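Long-range contacts in cytoplasmic export protein 1 (Saccharomyces cerevisiae, PDB 3VWA), which serves in nuclear tRNA export, binding tRNA and perhaps handing aminoacylated tRNAs from the export receptors at the nuclear pore complex to the translation machinery: residues 356-361 with 394-399; 431-436 with 474-479; 486-491 with 523-528. All blocks are in the same frame, centred on the assembly; numbering follows the deposited sequence.

Contact 1 of 3, residues 356-361 with 394-399; sequences QVRFLL and ATLRLQ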
loop_
_atom_site.group_PDB
_atom_site.type_symbol
_atom_site.label_atom_id
_atom_site.label_comp_id
_atom_site.label_asym_id
_atom_site.label_seq_id
_atom_site.Cartn_x
_atom_site.Cartn_y
_atom_site.Cartn_z
ATOM N N GLN A 356 -21.828 -4.525 9.184
ATOM C CA GLN A 356 -20.790 -5.330 8.579
ATOM C C GLN A 356 -19.568 -4.494 8.132
ATOM O O GLN A 356 -18.432 -4.983 8.088
ATOM C CB GLN A 356 -21.426 -6.116 7.413
ATOM C CG GLN A 356 -22.426 -7.183 7.897
ATOM C CD GLN A 356 -21.942 -7.991 9.121
ATOM O OE1 GLN A 356 -20.821 -8.539 9.145
ATOM N NE2 GLN A 356 -22.807 -8.089 10.140
ATOM N N VAL A 357 -19.824 -3.242 7.768
ATOM C CA VAL A 357 -18.780 -2.297 7.521
ATOM C C VAL A 357 -17.962 -2.053 8.804
ATOM O O VAL A 357 -16.740 -2.132 8.799
ATOM C CB VAL A 357 -19.332 -0.937 7.002
ATOM C CG1 VAL A 357 -18.252 0.122 7.019
ATOM C CG2 VAL A 357 -19.867 -1.074 5.566
ATOM N N ARG A 358 -18.668 -1.689 9.860
ATOM C CA ARG A 358 -18.075 -1.368 11.135
ATOM C C ARG A 358 -17.263 -2.573 11.694
ATOM O O ARG A 358 -16.154 -2.375 12.164
ATOM C CB ARG A 358 -19.154 -0.923 12.127
ATOM C CG ARG A 358 -18.597 -0.665 13.525
ATOM C CD ARG A 358 -17.623 0.511 13.547
ATOM N NE ARG A 358 -18.295 1.789 13.263
ATOM C CZ ARG A 358 -19.001 2.517 14.144
ATOM N NH1 ARG A 358 -19.527 3.705 13.773
ATOM N NH2 ARG A 358 -19.152 2.087 15.404
ATOM N N PHE A 359 -17.774 -3.803 11.608
ATOM C CA PHE A 359 -16.916 -4.959 11.991
ATOM C C PHE A 359 -15.591 -4.940 11.168
ATOM O O PHE A 359 -14.484 -5.219 11.667
ATOM C CB PHE A 359 -17.641 -6.278 11.704
ATOM C CG PHE A 359 -18.679 -6.683 12.746
ATOM C CD1 PHE A 359 -18.310 -6.966 14.074
ATOM C CD2 PHE A 359 -20.031 -6.848 12.378
ATOM C CE1 PHE A 359 -19.275 -7.384 15.006
ATOM C CE2 PHE A 359 -20.990 -7.230 13.316
ATOM C CZ PHE A 359 -20.606 -7.513 14.625
ATOM N N LEU A 360 -15.707 -4.623 9.872
ATOM C CA LEU A 360 -14.506 -4.647 9.048
ATOM C C LEU A 360 -13.493 -3.577 9.535
ATOM O O LEU A 360 -12.270 -3.864 9.594
ATOM C CB LEU A 360 -14.840 -4.463 7.572
ATOM C CG LEU A 360 -13.656 -4.321 6.640
ATOM C CD1 LEU A 360 -12.627 -5.492 6.596
ATOM C CD2 LEU A 360 -14.238 -4.016 5.277
ATOM N N LEU A 361 -14.014 -2.379 9.865
ATOM C CA LEU A 361 -13.195 -1.257 10.274
ATOM C C LEU A 361 -12.561 -1.522 11.643
ATOM O O LEU A 361 -11.425 -1.130 11.912
ATOM C CB LEU A 361 -14.075 0.003 10.426
ATOM C CG LEU A 361 -14.650 0.649 9.168
ATOM C CD1 LEU A 361 -15.709 1.694 9.523
ATOM C CD2 LEU A 361 -13.512 1.254 8.353
ATOM N N ALA A 394 -25.102 -7.363 20.112
ATOM C CA ALA A 394 -24.189 -7.540 21.234
ATOM C C ALA A 394 -22.787 -7.825 20.743
ATOM O O ALA A 394 -21.780 -7.479 21.398
ATOM C CB ALA A 394 -24.672 -8.663 22.138
ATOM N N THR A 395 -22.698 -8.408 19.558
ATOM C CA THR A 395 -21.372 -8.723 18.993
ATOM C C THR A 395 -20.651 -7.445 18.502
ATOM O O THR A 395 -19.393 -7.319 18.646
ATOM C CB THR A 395 -21.452 -9.847 17.937
ATOM O OG1 THR A 395 -22.422 -9.464 16.965
ATOM C CG2 THR A 395 -21.963 -11.103 18.561
ATOM N N LEU A 396 -21.407 -6.475 17.969
ATOM C CA LEU A 396 -20.754 -5.199 17.633
ATOM C C LEU A 396 -20.311 -4.491 18.932
ATOM O O LEU A 396 -19.188 -3.955 19.008
ATOM C CB LEU A 396 -21.636 -4.268 16.801
ATOM C CG LEU A 396 -21.021 -3.523 15.606
ATOM C CD1 LEU A 396 -21.574 -2.119 15.436
ATOM C CD2 LEU A 396 -19.499 -3.489 15.614
ATOM N N ARG A 397 -21.174 -4.490 19.946
ATOM C CA ARG A 397 -20.787 -3.899 21.255
ATOM C C ARG A 397 -19.561 -4.561 21.848
ATOM O O ARG A 397 -18.616 -3.859 22.217
ATOM C CB ARG A 397 -21.917 -3.974 22.271
ATOM C CG ARG A 397 -23.210 -3.431 21.738
ATOM C CD ARG A 397 -24.143 -3.047 22.873
ATOM N NE ARG A 397 -24.517 -4.145 23.776
ATOM C CZ ARG A 397 -25.522 -5.003 23.545
ATOM N NH1 ARG A 397 -26.232 -4.948 22.410
ATOM N NH2 ARG A 397 -25.834 -5.935 24.427
ATOM N N LEU A 398 -19.551 -5.891 21.921
ATOM C CA LEU A 398 -18.355 -6.609 22.398
ATOM C C LEU A 398 -17.117 -6.263 21.573
ATOM O O LEU A 398 -16.103 -5.889 22.108
ATOM C CB LEU A 398 -18.543 -8.128 22.395
ATOM C CG LEU A 398 -17.389 -8.990 22.976
ATOM C CD1 LEU A 398 -17.144 -8.688 24.441
ATOM C CD2 LEU A 398 -17.642 -10.506 22.771
ATOM N N GLN A 399 -17.192 -6.360 20.254
ATOM C CA GLN A 399 -15.982 -6.032 19.504
ATOM C C GLN A 399 -15.544 -4.595 19.692
ATOM O O GLN A 399 -14.336 -4.342 19.728
ATOM C CB GLN A 399 -16.060 -6.374 18.022
ATOM C CG GLN A 399 -16.188 -7.865 17.753
ATOM C CD GLN A 399 -15.059 -8.673 18.374
ATOM O OE1 GLN A 399 -15.285 -9.365 19.323
ATOM N NE2 GLN A 399 -13.843 -8.574 17.832
#
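Phe359 spans the gap between helices 355-368 and 394-407 and meets the first turn of the second. The two short segments run nearly parallel, their axes 10.6 Å apart and inclined by 22°, so large side chains must fill the space between the backbones. With CG anti to its own carbonyl carbon (chi1 -79°), the ring reaches across although its CB does not head straight for the partner.

Thr395 comes first along the second helix. Its OG1 lies near the ring plane, at the edge, 3.5 Å from Phe359 CZ, while its carbonyl oxygen is 3.6 Å from Phe359 CE1. Leu396 follows and carries most of the packing. Its CD2 stands over one face of the ring, 4.1 Å from the centroid and 18° off the normal, which meets the criterion for a CH-pi contact. The same methyl touches the aliphatic part of Arg358, with CD2 3.6 Å from Arg358 CG, so the branch is wedged between ring and arginine stem. The Arg358 chain bends at chi2 and chi3, and its NH1 is hydrogen-bonded to Phe350 O. Arg397 and Leu398 turn to the next helix, 433-446, where they touch Ile435. Gln399, one turn beyond Thr395, brings CG to the ring edge, 4.2 Å from Phe359 CE1.

Replacing Phe359 by an alanine would probably open a gap between the helices and leave Leu396 CD2 without the ring face beneath it.

Segment 394-399 belongs to HEAT repeat 1, and the contact joins it to helix 355-368, two helices earlier in the solenoid, with helix 374-387 in between. No hydrogen bond or salt bridge crosses between the segments, which implies cohesion by dispersion and CH-pi packing, with the polar groups of Thr395 and Gln399 at its margin.

Contact 2 of 3, residues 431-436 with 474-479; sequences SDVEIR and VKPRLA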
loop_
_atom_site.group_PDB
_atom_site.type_symbol
_atom_site.label_atom_id
_atom_site.label_comp_id
_atom_site.label_asym_id
_atom_site.label_seq_id
_atom_site.Cartn_x
_atom_site.Cartn_y
_atom_site.Cartn_z
ATOM N N SER A 431 -26.714 -6.266 29.246
ATOM C CA SER A 431 -27.468 -7.499 29.185
ATOM C C SER A 431 -26.654 -8.742 28.782
ATOM O O SER A 431 -26.973 -9.829 29.219
ATOM C CB SER A 431 -28.687 -7.329 28.268
ATOM O OG SER A 431 -28.278 -6.894 26.990
ATOM N N ASP A 432 -25.594 -8.589 27.988
ATOM C CA ASP A 432 -24.721 -9.705 27.636
ATOM C C ASP A 432 -23.595 -9.962 28.685
ATOM O O ASP A 432 -22.857 -9.042 29.077
ATOM C CB ASP A 432 -24.145 -9.456 26.229
ATOM C CG ASP A 432 -23.426 -10.659 25.667
ATOM O OD1 ASP A 432 -24.027 -11.393 24.862
ATOM O OD2 ASP A 432 -22.243 -10.856 26.002
ATOM N N VAL A 433 -23.474 -11.218 29.129
ATOM C CA VAL A 433 -22.497 -11.611 30.142
ATOM C C VAL A 433 -21.076 -11.442 29.613
ATOM O O VAL A 433 -20.137 -11.071 30.355
ATOM C CB VAL A 433 -22.741 -13.058 30.666
ATOM C CG1 VAL A 433 -22.519 -14.093 29.560
ATOM C CG2 VAL A 433 -21.837 -13.378 31.861
ATOM N N GLU A 434 -20.916 -11.701 28.320
ATOM C CA GLU A 434 -19.610 -11.603 27.701
ATOM C C GLU A 434 -19.054 -10.126 27.777
ATOM O O GLU A 434 -17.886 -9.897 28.114
ATOM C CB GLU A 434 -19.673 -12.225 26.317
ATOM C CG GLU A 434 -18.335 -12.591 25.692
ATOM C CD GLU A 434 -17.575 -13.666 26.461
ATOM O OE1 GLU A 434 -18.225 -14.485 27.165
ATOM O OE2 GLU A 434 -16.328 -13.697 26.360
ATOM N N ILE A 435 -19.936 -9.165 27.576
ATOM C CA ILE A 435 -19.618 -7.764 27.606
ATOM C C ILE A 435 -19.326 -7.342 29.013
ATOM O O ILE A 435 -18.370 -6.597 29.233
ATOM C CB ILE A 435 -20.763 -6.901 26.993
ATOM C CG1 ILE A 435 -20.874 -7.181 25.493
ATOM C CG2 ILE A 435 -20.519 -5.397 27.229
ATOM C CD1 ILE A 435 -22.013 -6.433 24.779
ATOM N N ARG A 436 -20.140 -7.804 29.971
ATOM C CA ARG A 436 -19.824 -7.601 31.407
ATOM C C ARG A 436 -18.459 -8.111 31.850
ATOM O O ARG A 436 -17.738 -7.389 32.572
ATOM C CB ARG A 436 -20.945 -8.078 32.355
ATOM C CG ARG A 436 -22.320 -7.434 31.967
ATOM C CD ARG A 436 -23.348 -7.460 33.063
ATOM N NE ARG A 436 -23.551 -8.817 33.610
ATOM C CZ ARG A 436 -24.318 -9.771 33.078
ATOM N NH1 ARG A 436 -24.410 -10.941 33.717
ATOM N NH2 ARG A 436 -24.999 -9.567 31.938
ATOM N N VAL A 474 -21.280 -16.101 37.010
ATOM C CA VAL A 474 -19.964 -16.455 37.533
ATOM C C VAL A 474 -18.821 -15.842 36.717
ATOM O O VAL A 474 -17.779 -15.481 37.271
ATOM C CB VAL A 474 -19.805 -17.995 37.674
ATOM C CG1 VAL A 474 -18.358 -18.444 37.928
ATOM C CG2 VAL A 474 -20.667 -18.497 38.813
ATOM N N LYS A 475 -19.004 -15.683 35.414
ATOM C CA LYS A 475 -17.877 -15.293 34.577
ATOM C C LYS A 475 -17.271 -13.912 34.936
ATOM O O LYS A 475 -16.055 -13.799 34.968
ATOM C CB LYS A 475 -18.201 -15.406 33.085
ATOM C CG LYS A 475 -16.955 -15.412 32.192
ATOM C CD LYS A 475 -17.287 -15.694 30.713
ATOM C CE LYS A 475 -16.018 -15.891 29.881
ATOM N NZ LYS A 475 -16.271 -16.331 28.474
ATOM N N PRO A 476 -18.103 -12.880 35.175
ATOM C CA PRO A 476 -17.601 -11.537 35.521
ATOM C C PRO A 476 -16.981 -11.450 36.919
ATOM O O PRO A 476 -16.090 -10.625 37.154
ATOM C CB PRO A 476 -18.839 -10.648 35.408
ATOM C CG PRO A 476 -19.773 -11.441 34.457
ATOM C CD PRO A 476 -19.557 -12.858 34.900
ATOM N N ARG A 477 -17.403 -12.340 37.815
ATOM C CA ARG A 477 -16.785 -12.461 39.133
ATOM C C ARG A 477 -15.375 -12.986 38.978
ATOM O O ARG A 477 -14.404 -12.391 39.498
ATOM C CB ARG A 477 -17.659 -13.329 40.053
ATOM C CG ARG A 477 -19.145 -12.982 39.918
ATOM C CD ARG A 477 -19.906 -13.108 41.220
ATOM N NE ARG A 477 -19.974 -14.481 41.660
ATOM C CZ ARG A 477 -20.955 -15.326 41.333
ATOM N NH1 ARG A 477 -21.964 -14.919 40.578
ATOM N NH2 ARG A 477 -20.918 -16.578 41.753
ATOM N N LEU A 478 -15.230 -14.059 38.204
ATOM C CA LEU A 478 -13.907 -14.600 37.872
ATOM C C LEU A 478 -13.014 -13.579 37.172
ATOM O O LEU A 478 -11.808 -13.633 37.283
ATOM C CB LEU A 478 -14.088 -15.804 36.956
ATOM C CG LEU A 478 -14.786 -17.029 37.578
ATOM C CD1 LEU A 478 -15.062 -18.035 36.495
ATOM C CD2 LEU A 478 -13.992 -17.676 38.702
ATOM N N ALA A 479 -13.609 -12.690 36.386
ATOM C CA ALA A 479 -12.843 -11.683 35.695
ATOM C C ALA A 479 -12.402 -10.602 36.702
ATOM O O ALA A 479 -11.394 -9.970 36.519
ATOM C CB ALA A 479 -13.669 -11.035 34.572
#
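Arg436, which rests its CB against Pro476 CG at 4.1 Å, folds its guanidinium back over the start of its own helix. Val433 CA lies 3.6 Å above one face, offset toward the rim, and Ser431 C sits in plane at the edge; Asp471 holds the NE by a salt bridge. Arg477 folds back similarly on the second segment, with Val474 CA over one face, offset toward the rim, and Asp510 as its salt-bridge partner. The two helix beginnings stand side by side in the alpha-solenoid region of HEAT repeats.

Between them, Val433 and the Pro476 ring cross at about a right angle. Val433 CG2 is the branch that touches, 3.8 Å from Pro476 CD, and its position anti to the backbone N directs it there.

Nearer the surface, Glu434 bends at chi2 to meet the extended chain of Lys475 in a salt bridge. Its OE2 also has a weak hydrogen bond with Trp438 NE1, which probably helps to fix the carboxylate. Asp432 caps the first helix: OD2 accepts from Ile435 N through its anti lone pair and, weakly, from Glu434 N. Lys475 NZ donates to the syn lone pair of Glu434 OE1 at 3.0 Å, with OE2 a weaker acceptor at 3.4 Å.

Contact 3 of 3, residues 486-491 with 523-528; sequences KSIELF and FEEYLE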
loop_
_atom_site.group_PDB
_atom_site.type_symbol
_atom_site.label_atom_id
_atom_site.label_comp_id
_atom_site.label_asym_id
_atom_site.label_seq_id
_atom_site.Cartn_x
_atom_site.Cartn_y
_atom_site.Cartn_z
ATOM N N LYS A 486 -3.772 -9.303 38.781
ATOM C CA LYS A 486 -2.886 -8.474 38.004
ATOM C C LYS A 486 -2.718 -7.072 38.576
ATOM O O LYS A 486 -1.792 -6.423 38.216
ATOM C CB LYS A 486 -3.315 -8.382 36.535
ATOM C CG LYS A 486 -3.565 -9.717 35.837
ATOM C CD LYS A 486 -2.297 -10.557 35.705
ATOM C CE LYS A 486 -2.404 -11.488 34.499
ATOM N NZ LYS A 486 -1.375 -12.551 34.580
ATOM N N SER A 487 -3.587 -6.611 39.456
ATOM C CA SER A 487 -3.521 -5.199 39.886
ATOM C C SER A 487 -2.784 -4.973 41.148
ATOM O O SER A 487 -2.675 -3.826 41.600
ATOM C CB SER A 487 -4.918 -4.661 40.095
ATOM O OG SER A 487 -5.456 -4.470 38.812
ATOM N N ILE A 488 -2.294 -6.062 41.739
ATOM C CA ILE A 488 -1.708 -5.981 43.062
ATOM C C ILE A 488 -0.561 -4.983 43.083
ATOM O O ILE A 488 -0.399 -4.239 44.039
ATOM C CB ILE A 488 -1.275 -7.396 43.589
ATOM C CG1 ILE A 488 -1.019 -7.347 45.074
ATOM C CG2 ILE A 488 -0.059 -7.953 42.818
ATOM C CD1 ILE A 488 -0.779 -8.703 45.725
ATOM N N GLU A 489 0.228 -4.945 42.024
ATOM C CA GLU A 489 1.310 -3.959 41.975
ATOM C C GLU A 489 0.835 -2.514 41.905
ATOM O O GLU A 489 1.653 -1.609 42.096
ATOM C CB GLU A 489 2.241 -4.196 40.786
ATOM C CG GLU A 489 1.968 -5.442 40.004
ATOM C CD GLU A 489 3.144 -5.785 39.126
ATOM O OE1 GLU A 489 2.902 -5.860 37.886
ATOM O OE2 GLU A 489 4.292 -5.915 39.684
ATOM N N LEU A 490 -0.457 -2.294 41.619
ATOM C CA LEU A 490 -0.984 -0.899 41.555
ATOM C C LEU A 490 -1.584 -0.422 42.880
ATOM O O LEU A 490 -2.006 0.740 42.997
ATOM C CB LEU A 490 -2.034 -0.758 40.465
ATOM C CG LEU A 490 -1.698 -1.313 39.081
ATOM C CD1 LEU A 490 -2.892 -1.252 38.146
ATOM C CD2 LEU A 490 -0.497 -0.566 38.481
ATOM N N PHE A 491 -1.642 -1.331 43.857
ATOM C CA PHE A 491 -2.108 -1.009 45.209
ATOM C C PHE A 491 -0.969 -1.095 46.212
ATOM O O PHE A 491 -0.364 -2.222 46.464
ATOM C CB PHE A 491 -3.231 -1.968 45.649
ATOM C CG PHE A 491 -4.396 -2.007 44.704
ATOM C CD1 PHE A 491 -5.095 -0.861 44.393
ATOM C CD2 PHE A 491 -4.813 -3.212 44.162
ATOM C CE1 PHE A 491 -6.171 -0.915 43.510
ATOM C CE2 PHE A 491 -5.917 -3.284 43.317
ATOM C CZ PHE A 491 -6.591 -2.129 42.979
ATOM N N PHE A 523 -6.683 -13.488 47.949
ATOM C CA PHE A 523 -6.677 -12.917 49.273
ATOM C C PHE A 523 -5.374 -13.129 50.024
ATOM O O PHE A 523 -4.838 -12.183 50.645
ATOM C CB PHE A 523 -7.813 -13.579 50.058
ATOM C CG PHE A 523 -8.186 -12.866 51.330
ATOM C CD1 PHE A 523 -8.460 -11.486 51.330
ATOM C CD2 PHE A 523 -8.304 -13.568 52.537
ATOM C CE1 PHE A 523 -8.829 -10.824 52.512
ATOM C CE2 PHE A 523 -8.679 -12.915 53.711
ATOM C CZ PHE A 523 -8.976 -11.531 53.698
ATOM N N GLU A 524 -4.880 -14.370 50.028
ATOM C CA GLU A 524 -3.621 -14.675 50.754
ATOM C C GLU A 524 -2.470 -13.893 50.188
ATOM O O GLU A 524 -1.605 -13.397 50.913
ATOM C CB GLU A 524 -3.199 -16.149 50.614
ATOM C CG GLU A 524 -4.293 -17.151 50.771
ATOM C CD GLU A 524 -4.391 -17.697 52.162
ATOM O OE1 GLU A 524 -4.673 -18.923 52.290
ATOM O OE2 GLU A 524 -4.198 -16.901 53.110
ATOM N N GLU A 525 -2.422 -13.822 48.869
ATOM C CA GLU A 525 -1.329 -13.086 48.252
ATOM C C GLU A 525 -1.391 -11.573 48.660
ATOM O O GLU A 525 -0.357 -10.940 48.912
ATOM C CB GLU A 525 -1.378 -13.323 46.736
ATOM C CG GLU A 525 -0.390 -12.469 45.936
ATOM C CD GLU A 525 -0.566 -12.594 44.430
ATOM O OE1 GLU A 525 0.191 -11.868 43.727
ATOM O OE2 GLU A 525 -1.419 -13.419 43.947
ATOM N N TYR A 526 -2.601 -11.010 48.812
ATOM C CA TYR A 526 -2.703 -9.597 49.227
ATOM C C TYR A 526 -2.371 -9.436 50.703
ATOM O O TYR A 526 -1.753 -8.452 51.099
ATOM C CB TYR A 526 -4.128 -9.071 48.990
ATOM C CG TYR A 526 -4.341 -8.413 47.630
ATOM C CD1 TYR A 526 -4.461 -7.028 47.524
ATOM C CD2 TYR A 526 -4.473 -9.181 46.478
ATOM C CE1 TYR A 526 -4.683 -6.408 46.272
ATOM C CE2 TYR A 526 -4.710 -8.601 45.231
ATOM C CZ TYR A 526 -4.841 -7.217 45.123
ATOM O OH TYR A 526 -5.071 -6.670 43.879
ATOM N N LEU A 527 -2.823 -10.398 51.511
ATOM C CA LEU A 527 -2.462 -10.504 52.923
ATOM C C LEU A 527 -0.973 -10.585 53.164
ATOM O O LEU A 527 -0.449 -9.960 54.117
ATOM C CB LEU A 527 -3.093 -11.761 53.559
ATOM C CG LEU A 527 -4.599 -11.700 53.780
ATOM C CD1 LEU A 527 -4.994 -13.045 54.385
ATOM C CD2 LEU A 527 -4.956 -10.518 54.706
ATOM N N GLU A 528 -0.316 -11.389 52.334
ATOM C CA GLU A 528 1.147 -11.571 52.410
ATOM C C GLU A 528 1.839 -10.278 52.099
ATOM O O GLU A 528 2.775 -9.867 52.807
ATOM C CB GLU A 528 1.612 -12.649 51.423
ATOM C CG GLU A 528 1.940 -14.002 52.051
ATOM C CD GLU A 528 1.016 -15.147 51.615
ATOM O OE1 GLU A 528 0.166 -15.582 52.443
ATOM O OE2 GLU A 528 1.149 -15.628 50.452
#
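Ile488 extends toward Tyr526, its CG1 anti to the backbone N (chi1 -165°) and CD1 continuing outward (chi2 172°), while an unusual chi1 of -92° swings the tyrosine ring in to receive it. The two side chains slide past each other in opposite directions. The evidence for a CH-pi contact is direct: Ile488 CG1 lies 3.8 Å from the Tyr526 centroid, almost on the ring normal. Beyond it, CD1 reaches the CB end of the ring, 3.8 Å from Tyr526 CD2, and equally approaches Glu525 CG, at 3.8 Å, so the aliphatic stem of Glu525 flanks the isoleucine.

Phe491 meets Tyr526 edge against edge. Its CD2 lies in the plane of the tyrosine ring, 3.8 Å from Tyr526 CE1, and Tyr526 OH in turn lies in the plane of the Phe491 ring, 3.5 Å from Phe491 CD2. The hydroxyl is thus lodged among carbon atoms, also 3.5 Å from Ile488 CA, but its polarity is satisfied by a hydrogen bond to Leu484 O, near the end of helix 474-487.

Ile496, Ile500 and Ile504 of the intervening helix 493-504 also touch the tyrosine. Such a buried aromatic, shared by three successive helices, fits the hydrophobic interior of an alpha-solenoid, where segment 523-528 lies in HEAT repeat 2.

How the contacts relate
From the N terminus the chain first passes through the kinase-like domain; all three contacts lie in the helical region that follows. Contact 1 closes a loop of 32 residues containing helix 374-387, contact 2 one of 37 containing helix 454-469, and contact 3 one of 31 containing helix 493-504. Each therefore joins helices separated by a single intervening helix. They come in series, without nesting or crossing. Contacts 1 and 2 touch, with Arg397 CB 3.5 Å from Ile435 CD1, which links helix 394-407 to helix 433-446. Contacts 2 and 3 share helix 474-487 at its two ends, their centres about 22 Å apart.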